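Alpha-/beta-galactoside alpha-2,3-sialyltransferase (Photobacterium phosphoreum, PDB 2ZWI) probably transfers sialic acid from CMP-sialic acid to galactosides in alpha-2,3 linkage, and holds CMP in the cleft of a GT-B glycosyltransferase fold. Local coordinates at residues A115-V118 and R119-D122; L351-V354 and M355-L358; S124-P127 and E128-E132. All coordinates share one frame; numbering follows the deposited sequence. Where two conformers were deposited one is given.

Contact 1: residues A115-V118 and R119-D122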
ATOM      1  N   ALA A 115       2.605   1.670   7.858  1.00 11.75           N
ATOM      2  CA  ALA A 115       3.050   2.908   8.520  1.00 12.28           C
ATOM      3  C   ALA A 115       1.905   3.865   8.856  1.00 12.29           C
ATOM      4  O   ALA A 115       1.848   4.379   9.977  1.00 11.96           O
ATOM      5  CB  ALA A 115       4.127   3.621   7.699  1.00 11.85           C
ATOM      6  N   GLU A 116       0.991   4.103   7.908  1.00 12.69           N
ATOM      7  CA  GLU A 116      -0.164   4.965   8.194  1.00 12.95           C
ATOM      8  C   GLU A 116      -0.981   4.437   9.374  1.00 12.50           C
ATOM      9  O   GLU A 116      -1.477   5.216  10.182  1.00 12.47           O
ATOM     10  CB  GLU A 116      -1.078   5.135   6.974  1.00 13.54           C
ATOM     11  CG  GLU A 116      -0.565   6.102   5.920  1.00 15.17           C
ATOM     12  CD  GLU A 116       0.350   5.431   4.899  1.00 17.42           C
ATOM     13  OE1 GLU A 116       0.418   5.910   3.738  1.00 16.93           O
ATOM     14  OE2 GLU A 116       0.994   4.418   5.248  1.00 18.95           O
ATOM     15  N   TYR A 117      -1.090   3.110   9.473  1.00 12.28           N
ATOM     16  CA  TYR A 117      -1.927   2.457  10.491  1.00 12.35           C
ATOM     17  C   TYR A 117      -1.263   2.418  11.861  1.00 12.41           C
ATOM     18  O   TYR A 117      -1.939   2.546  12.890  1.00 12.73           O
ATOM     19  CB  TYR A 117      -2.442   1.088   9.979  1.00 11.93           C
ATOM     20  CG  TYR A 117      -3.416   1.356   8.857  1.00 12.86           C
ATOM     21  CD1 TYR A 117      -2.974   1.494   7.538  1.00 12.79           C
ATOM     22  CD2 TYR A 117      -4.768   1.584   9.125  1.00 12.59           C
ATOM     23  CE1 TYR A 117      -3.862   1.813   6.513  1.00 13.45           C
ATOM     24  CE2 TYR A 117      -5.664   1.891   8.101  1.00 13.25           C
ATOM     25  CZ  TYR A 117      -5.199   2.014   6.807  1.00 12.56           C
ATOM     26  OH  TYR A 117      -6.082   2.334   5.808  1.00 13.71           O
ATOM     27  N   VAL A 118       0.062   2.288  11.871  1.00 12.53           N
ATOM     28  CA  VAL A 118       0.855   2.479  13.097  1.00 12.51           C
ATOM     29  C   VAL A 118       0.704   3.924  13.609  1.00 12.78           C
ATOM     30  O   VAL A 118       0.460   4.159  14.799  1.00 12.30           O
ATOM     31  CB  VAL A 118       2.343   2.069  12.883  1.00 12.47           C
ATOM     32  CG1 VAL A 118       3.220   2.492  14.067  1.00 13.61           C
ATOM     33  CG2 VAL A 118       2.444   0.548  12.692  1.00 11.54           C
ATOM     34  N   ARG A 119       0.800   4.887  12.691  1.00 12.77           N
ATOM     35  CA  ARG A 119       0.624   6.286  13.034  1.00 12.89           C
ATOM     36  C   ARG A 119      -0.799   6.616  13.513  1.00 12.67           C
ATOM     37  O   ARG A 119      -0.969   7.365  14.487  1.00 12.30           O
ATOM     38  CB  ARG A 119       1.087   7.170  11.876  1.00 13.25           C
ATOM     39  CG  ARG A 119       2.599   7.114  11.717  1.00 15.01           C
ATOM     40  CD  ARG A 119       3.116   7.859  10.508  1.00 17.53           C
ATOM     41  NE  ARG A 119       4.570   7.683  10.381  1.00 18.70           N
ATOM     42  CZ  ARG A 119       5.408   8.656  10.046  1.00 20.92           C
ATOM     43  NH1 ARG A 119       4.954   9.881   9.825  1.00 22.60           N
ATOM     44  NH2 ARG A 119       6.702   8.415   9.947  1.00 21.62           N
ATOM     45  N   LEU A 120      -1.811   6.035  12.864  1.00 12.50           N
ATOM     46  CA  LEU A 120      -3.207   6.192  13.309  1.00 12.58           C
ATOM     47  C   LEU A 120      -3.451   5.640  14.722  1.00 12.73           C
ATOM     48  O   LEU A 120      -4.141   6.268  15.537  1.00 12.88           O
ATOM     49  CB  LEU A 120      -4.172   5.553  12.310  1.00 12.78           C
ATOM     50  CG  LEU A 120      -4.323   6.301  10.979  1.00 12.52           C
ATOM     51  CD1 LEU A 120      -5.087   5.467   9.955  1.00 13.81           C
ATOM     52  CD2 LEU A 120      -5.012   7.621  11.224  1.00 12.42           C
ATOM     53  N   TYR A 121      -2.886   4.468  15.010  1.00 12.69           N
ATOM     54  CA  TYR A 121      -2.992   3.903  16.348  1.00 12.76           C
ATOM     55  C   TYR A 121      -2.372   4.839  17.387  1.00 12.44           C
ATOM     56  O   TYR A 121      -2.991   5.145  18.406  1.00 11.93           O
ATOM     57  CB  TYR A 121      -2.348   2.519  16.439  1.00 13.32           C
ATOM     58  CG  TYR A 121      -2.528   1.915  17.812  1.00 13.66           C
ATOM     59  CD1 TYR A 121      -3.702   1.238  18.134  1.00 14.25           C
ATOM     60  CD2 TYR A 121      -1.554   2.059  18.797  1.00 14.72           C
ATOM     61  CE1 TYR A 121      -3.902   0.707  19.391  1.00 15.17           C
ATOM     62  CE2 TYR A 121      -1.743   1.508  20.084  1.00 14.05           C
ATOM     63  CZ  TYR A 121      -2.924   0.836  20.359  1.00 14.70           C
ATOM     64  OH  TYR A 121      -3.151   0.288  21.605  1.00 15.67           O
ATOM     65  N   ASP A 122      -1.156   5.295  17.110  1.00 12.61           N
ATOM     66  CA  ASP A 122      -0.437   6.188  18.010  1.00 13.27           C
ATOM     67  C   ASP A 122      -1.232   7.474  18.253  1.00 12.86           C
ATOM     68  O   ASP A 122      -1.414   7.898  19.392  1.00 12.79           O
ATOM     69  CB  ASP A 122       0.964   6.489  17.467  1.00 13.52           C
ATOM     70  CG  ASP A 122       1.944   5.318  17.653  1.00 16.46           C
ATOM     71  OD1 ASP A 122       1.748   4.497  18.568  1.00 18.87           O
ATOM     72  OD2 ASP A 122       2.929   5.235  16.885  1.00 19.83           O
TER
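Two successive turns of helix 114-125, which follows strand 104-110 in the N-terminal Rossmann-like half of the GT-B fold, bring Y117 against L120 and V118 against D122. The i to i+4 backbone bonds run without a break: L120 N to E116 O is the shortest at 2.8 Å, while D122 N meets V118 O at 3.0 Å. Y117 and L120 lie alongside each other, and L120 CD1 comes obliquely to the Y117 ring, 4.0 Å from CD2. L120 CG also sits 3.1 Å from E116 O. R119 turns CG beside its backbone N (chi1 -70°), which lays CG 3.3 Å from A115 O before the extended chain carries the guanidinium on to N154 OD1, bonded through NH1. V118 and D122 run side by side, CG1 3.9 Å from OD2. E116 OE1 takes the D112 amide and Y117 OH bonds D111 OD2, both in the loop after strand 104-110; Y117 OH also bonds R174 N, beyond strand 168-172. L120 and R119 touch I156 of helix 156-159, whereas Y121 packs on A350 and Q353 of helix 350-357.

Contact 2: residues L351-V354 and M355-L358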
ATOM      1  N   LEU A 351       1.724  -1.692  16.037  1.00 13.99           N
ATOM      2  CA  LEU A 351       1.488  -2.535  14.878  1.00 14.09           C
ATOM      3  C   LEU A 351       0.621  -3.736  15.254  1.00 13.71           C
ATOM      4  O   LEU A 351      -0.353  -4.042  14.562  1.00 13.73           O
ATOM      5  CB  LEU A 351       2.809  -2.956  14.211  1.00 13.72           C
ATOM      6  CG  LEU A 351       2.689  -3.823  12.949  1.00 13.53           C
ATOM      7  CD1 LEU A 351       2.132  -3.042  11.726  1.00 13.05           C
ATOM      8  CD2 LEU A 351       4.016  -4.489  12.621  1.00 14.00           C
ATOM      9  N   ILE A 352       0.948  -4.389  16.369  1.00 13.82           N
ATOM     10  CA  ILE A 352       0.168  -5.540  16.833  1.00 12.87           C
ATOM     11  C   ILE A 352      -1.262  -5.111  17.166  1.00 12.97           C
ATOM     12  O   ILE A 352      -2.220  -5.737  16.710  1.00 12.47           O
ATOM     13  CB  ILE A 352       0.817  -6.223  18.067  1.00 13.14           C
ATOM     14  CG1 ILE A 352       2.135  -6.905  17.668  1.00 13.24           C
ATOM     15  CG2 ILE A 352      -0.165  -7.191  18.731  1.00 12.32           C
ATOM     16  CD1 ILE A 352       2.900  -7.572  18.800  1.00 13.49           C
ATOM     17  N   GLN A 353      -1.397  -4.045  17.953  1.00 12.17           N
ATOM     18  CA  GLN A 353      -2.717  -3.592  18.378  1.00 12.09           C
ATOM     19  C   GLN A 353      -3.637  -3.131  17.237  1.00 11.57           C
ATOM     20  O   GLN A 353      -4.827  -3.435  17.261  1.00 11.18           O
ATOM     21  CB  GLN A 353      -2.640  -2.542  19.497  1.00 11.72           C
ATOM     22  CG  GLN A 353      -2.046  -3.052  20.819  1.00 12.63           C
ATOM     23  CD  GLN A 353      -2.762  -4.273  21.376  1.00 14.51           C
ATOM     24  OE1 GLN A 353      -2.125  -5.266  21.715  1.00 16.41           O
ATOM     25  NE2 GLN A 353      -4.089  -4.214  21.450  1.00 13.32           N
ATOM     26  N   VAL A 354      -3.108  -2.405  16.254  1.00 11.53           N
ATOM     27  CA  VAL A 354      -3.932  -1.974  15.106  0.50 11.73           C
ATOM     28  C   VAL A 354      -4.393  -3.179  14.300  1.00 11.53           C
ATOM     29  O   VAL A 354      -5.511  -3.199  13.771  1.00 11.70           O
ATOM     30  CB  VAL A 354      -3.209  -1.017  14.117  0.50 11.70           C
ATOM     31  CG1 VAL A 354      -4.238  -0.253  13.274  0.50 12.09           C
ATOM     32  CG2 VAL A 354      -2.347  -0.041  14.824  0.50 12.84           C
ATOM     33  N   MET A 355      -3.533  -4.192  14.200  1.00 11.54           N
ATOM     34  CA  MET A 355      -3.866  -5.404  13.442  1.00 12.18           C
ATOM     35  C   MET A 355      -4.932  -6.228  14.168  1.00 11.96           C
ATOM     36  O   MET A 355      -5.825  -6.800  13.533  1.00 11.63           O
ATOM     37  CB  MET A 355      -2.611  -6.216  13.113  1.00 12.09           C
ATOM     38  CG  MET A 355      -1.706  -5.493  12.088  1.00 12.55           C
ATOM     39  SD  MET A 355      -0.137  -6.295  11.683  1.00 14.00           S
ATOM     40  CE  MET A 355      -0.671  -7.456  10.431  1.00 14.10           C
ATOM     41  N   ILE A 356      -4.867  -6.258  15.498  1.00 12.33           N
ATOM     42  CA  ILE A 356      -5.943  -6.888  16.279  1.00 12.49           C
ATOM     43  C   ILE A 356      -7.267  -6.132  16.116  1.00 12.76           C
ATOM     44  O   ILE A 356      -8.302  -6.743  15.817  1.00 12.47           O
ATOM     45  CB  ILE A 356      -5.556  -7.060  17.770  1.00 12.10           C
ATOM     46  CG1 ILE A 356      -4.527  -8.188  17.917  1.00 12.17           C
ATOM     47  CG2 ILE A 356      -6.790  -7.328  18.637  1.00 11.91           C
ATOM     48  CD1 ILE A 356      -3.766  -8.164  19.265  1.00 12.95           C
ATOM     49  N   GLU A 357      -7.226  -4.810  16.286  1.00 13.34           N
ATOM     50  CA  GLU A 357      -8.436  -3.968  16.178  1.00 14.67           C
ATOM     51  C   GLU A 357      -9.148  -4.077  14.829  1.00 14.44           C
ATOM     52  O   GLU A 357     -10.385  -4.024  14.766  1.00 14.60           O
ATOM     53  CB  GLU A 357      -8.123  -2.499  16.485  1.00 15.27           C
ATOM     54  CG  GLU A 357      -7.707  -2.238  17.930  1.00 19.35           C
ATOM     55  CD  GLU A 357      -8.760  -2.695  18.936  1.00 24.25           C
ATOM     56  OE1 GLU A 357      -8.430  -3.498  19.837  1.00 26.18           O
ATOM     57  OE2 GLU A 357      -9.923  -2.260  18.803  1.00 27.68           O
ATOM     58  N   LEU A 358      -8.368  -4.249  13.762  1.00 13.55           N
ATOM     59  CA  LEU A 358      -8.900  -4.401  12.402  1.00 13.50           C
ATOM     60  C   LEU A 358      -9.306  -5.829  12.049  1.00 13.88           C
ATOM     61  O   LEU A 358      -9.707  -6.107  10.916  1.00 13.78           O
ATOM     62  CB  LEU A 358      -7.869  -3.903  11.386  1.00 12.63           C
ATOM     63  CG  LEU A 358      -7.710  -2.383  11.327  1.00 10.97           C
ATOM     64  CD1 LEU A 358      -6.447  -2.037  10.581  1.00  9.88           C
ATOM     65  CD2 LEU A 358      -8.916  -1.766  10.643  1.00  9.70           C
TER
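L351 and M355 meet one turn apart on helix 350-357, their side chains alongside each other and pointing the same way. The sulfur does the touching: M355 SD lies 4.0 Å from L351 CG and equally far from L351 CD1. M355 runs straight out from CB and bends only at its last torsion (chi3 84°), while its CG rests 3.2 Å from L351 O. The next pair round the helix is I352 with I356, a branch against a chain end, with I352 CG2 3.8 Å from I356 CD1. I356 turns CG1 to the side of its backbone N (chi1 -73°), and the extended chain beyond it reaches back over the preceding turn to that methyl. V354 and L358 also lie side by side, but V354 was modelled in two conformers and the detail of their contact is doubtful.

Backbone bonds fix the spacing of these pairs. I356 N reaches I352 O at 3.0 Å, and E357 N reaches Q353 O at 2.9 Å. L358, just past the last helical residue, gives the closing bond, N to V354 O. At the start of the helix N349 OD1 accepts I352 N; at its close R174 NH2 holds L358 O.

Farther out, the L351, M355 and L358 side meets apolar groups. M355 packs on I338 and Y340 of strand 334-340 and, with L351 and L358, on F327 of helix 325-328; I352 lies on Y340 and I346. Strands 334-340 and 366-368 are neighbours in one parallel sheet, and this helix lies between them in sequence, making a beta-alpha-beta crossover, the repeating unit of the Rossmann-like C-terminal half of a GT-B fold.

Contact 3: residues S124-P127 and E128-E132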
ATOM      1  N   SER A 124      -4.416   7.875  17.960  1.00 13.24           N
ATOM      2  CA  SER A 124      -5.629   7.529  18.712  1.00 13.66           C
ATOM      3  C   SER A 124      -5.389   7.416  20.218  1.00 14.57           C
ATOM      4  O   SER A 124      -6.340   7.482  20.991  1.00 14.82           O
ATOM      5  CB  SER A 124      -6.254   6.220  18.203  1.00 13.01           C
ATOM      6  OG  SER A 124      -5.622   5.091  18.772  1.00 12.20           O
ATOM      7  N   ARG A 125      -4.134   7.221  20.623  1.00 15.68           N
ATOM      8  CA  ARG A 125      -3.776   7.157  22.060  1.00 16.92           C
ATOM      9  C   ARG A 125      -3.762   8.539  22.707  1.00 16.93           C
ATOM     10  O   ARG A 125      -3.845   8.655  23.941  1.00 16.82           O
ATOM     11  CB  ARG A 125      -2.394   6.506  22.277  1.00 17.33           C
ATOM     12  CG  ARG A 125      -2.206   5.067  21.748  1.00 19.71           C
ATOM     13  CD  ARG A 125      -3.150   4.069  22.383  1.00 23.27           C
ATOM     14  NE  ARG A 125      -4.405   4.026  21.641  1.00 27.09           N
ATOM     15  CZ  ARG A 125      -5.439   3.243  21.929  1.00 29.47           C
ATOM     16  NH1 ARG A 125      -5.395   2.409  22.969  1.00 30.76           N
ATOM     17  NH2 ARG A 125      -6.527   3.299  21.171  1.00 29.51           N
ATOM     18  N   LEU A 126      -3.638   9.580  21.879  1.00 17.02           N
ATOM     19  CA  LEU A 126      -3.602  10.964  22.361  0.50 17.01           C
ATOM     20  C   LEU A 126      -4.933  11.339  22.995  1.00 17.23           C
ATOM     21  O   LEU A 126      -5.977  10.874  22.547  1.00 17.23           O
ATOM     22  CB  LEU A 126      -3.286  11.927  21.214  0.50 16.97           C
ATOM     23  CG  LEU A 126      -1.836  12.214  20.819  0.50 16.80           C
ATOM     24  CD1 LEU A 126      -1.147  11.023  20.191  0.50 17.18           C
ATOM     25  CD2 LEU A 126      -1.818  13.372  19.860  0.50 16.91           C
ATOM     26  N   PRO A 127      -4.914  12.177  24.055  1.00 17.67           N
ATOM     27  CA  PRO A 127      -6.232  12.583  24.535  1.00 18.17           C
ATOM     28  C   PRO A 127      -6.976  13.374  23.452  1.00 18.67           C
ATOM     29  O   PRO A 127      -6.347  14.000  22.595  1.00 18.63           O
ATOM     30  CB  PRO A 127      -5.925  13.448  25.770  1.00 18.22           C
ATOM     31  CG  PRO A 127      -4.496  13.838  25.640  1.00 18.54           C
ATOM     32  CD  PRO A 127      -3.815  12.759  24.851  1.00 17.75           C
ATOM     33  N   GLU A 128      -8.302  13.317  23.484  1.00 19.07           N
ATOM     34  CA  GLU A 128      -9.141  13.915  22.447  1.00 19.63           C
ATOM     35  C   GLU A 128      -8.817  15.392  22.182  1.00 19.19           C
ATOM     36  O   GLU A 128      -8.713  15.813  21.032  1.00 18.72           O
ATOM     37  CB  GLU A 128     -10.623  13.714  22.785  1.00 19.46           C
ATOM     38  CG  GLU A 128     -11.595  14.410  21.838  1.00 21.19           C
ATOM     39  CD  GLU A 128     -13.030  13.993  22.079  1.00 21.45           C
ATOM     40  OE1 GLU A 128     -13.770  14.768  22.709  1.00 24.73           O
ATOM     41  OE2 GLU A 128     -13.416  12.882  21.653  1.00 23.74           O
ATOM     42  N   SER A 129      -8.630  16.165  23.249  1.00 19.26           N
ATOM     43  CA  SER A 129      -8.299  17.577  23.103  1.00 18.82           C
ATOM     44  C   SER A 129      -6.958  17.787  22.377  1.00 18.43           C
ATOM     45  O   SER A 129      -6.798  18.769  21.661  1.00 18.09           O
ATOM     46  CB  SER A 129      -8.260  18.250  24.467  1.00 19.13           C
ATOM     47  OG  SER A 129      -7.154  17.757  25.196  1.00 19.68           O
ATOM     48  N   GLU A 130      -5.999  16.883  22.584  1.00 17.68           N
ATOM     49  CA  GLU A 130      -4.699  16.985  21.918  1.00 17.78           C
ATOM     50  C   GLU A 130      -4.801  16.619  20.439  1.00 16.42           C
ATOM     51  O   GLU A 130      -4.164  17.260  19.593  1.00 16.09           O
ATOM     52  CB  GLU A 130      -3.629  16.136  22.625  1.00 17.77           C
ATOM     53  CG  GLU A 130      -2.218  16.368  22.072  1.00 19.92           C
ATOM     54  CD  GLU A 130      -1.110  15.692  22.879  1.00 20.57           C
ATOM     55  OE1 GLU A 130       0.083  15.995  22.615  1.00 23.01           O
ATOM     56  OE2 GLU A 130      -1.419  14.866  23.770  1.00 24.25           O
ATOM     57  N   GLN A 131      -5.602  15.597  20.136  1.00 15.40           N
ATOM     58  CA  GLN A 131      -5.965  15.266  18.752  1.00 14.78           C
ATOM     59  C   GLN A 131      -6.563  16.470  18.021  1.00 14.78           C
ATOM     60  O   GLN A 131      -6.103  16.838  16.927  1.00 13.72           O
ATOM     61  CB  GLN A 131      -6.972  14.120  18.724  1.00 14.89           C
ATOM     62  CG  GLN A 131      -6.408  12.774  19.143  1.00 14.71           C
ATOM     63  CD  GLN A 131      -7.401  11.652  18.923  1.00 15.22           C
ATOM     64  OE1 GLN A 131      -8.170  11.677  17.970  1.00 15.53           O
ATOM     65  NE2 GLN A 131      -7.374  10.654  19.796  1.00 14.55           N
ATOM     66  N   GLU A 132      -7.592  17.076  18.622  1.00 14.52           N
ATOM     67  CA  GLU A 132      -8.241  18.246  18.029  1.00 15.38           C
ATOM     68  C   GLU A 132      -7.262  19.397  17.830  1.00 15.59           C
ATOM     69  O   GLU A 132      -7.339  20.114  16.832  1.00 15.78           O
ATOM     70  CB  GLU A 132      -9.383  18.731  18.902  1.00 15.45           C
ATOM     71  CG  GLU A 132     -10.577  17.807  18.927  1.00 15.67           C
ATOM     72  CD  GLU A 132     -11.641  18.318  19.853  1.00 16.52           C
ATOM     73  OE1 GLU A 132     -11.600  19.526  20.206  1.00 17.63           O
ATOM     74  OE2 GLU A 132     -12.516  17.529  20.243  1.00 15.53           O
TER
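The carbonyl oxygen of P127 takes two amides from the first turn of helix 128-147: Q131 N at 3.0 Å, almost straight, with an N-H...O angle of 168°, and E130 N at 2.9 Å in a weak, strongly bent bond. P127 stands at the N-cap position, ending the short link between helices 114-125 and 128-147, and its backbone thus starts the regular i to i+4 pattern. Q131 secures the link a second time. With CG beside its backbone N (chi1 -70°) and the chain extended beyond, it reaches back so that NE2 bonds L126 O at 3.1 Å, L126 O lying near the plane of the Q131 amide; NE2 also bonds P183 O, so two backbone oxygens grip NE2 of the buried Q131. E130 crosses the proline ring obliquely, its OE2 3.4 Å from P127 CD. Before the link, S124 packs on P183 and L184, and its OG bonds Y121 O. R125, also in cation-pi contact with the Y121 ring, takes that hydroxyl at the guanidinium edge, side-on and in plane, with NH2 3.1 Å and NE 3.3 Å from S124 OG.

How the contacts relate
Contacts 1 and 2 belong to opposite halves of the GT-B fold yet touch, their centres 10 Å apart. V118 CG2 lies 3.7 Å from L351 CD1 and Y121 CE1 3.5 Å from Q353 CB, so helix 114-125 packs against helix 350-357 near the CMP-binding cleft. Both come near bound CMP: the side chain of L351 is about 7 Å from it and that of A115 about 8 Å, and each is about 7 Å from the side chain of the CMP-binding S324. Contact 3 continues the chain from contact 1, its centre 14 Å away, and lies away from the annotated sites. Contacts 2 and 3 do not touch: their centres are 19 Å apart and their nearest atoms about 7 Å.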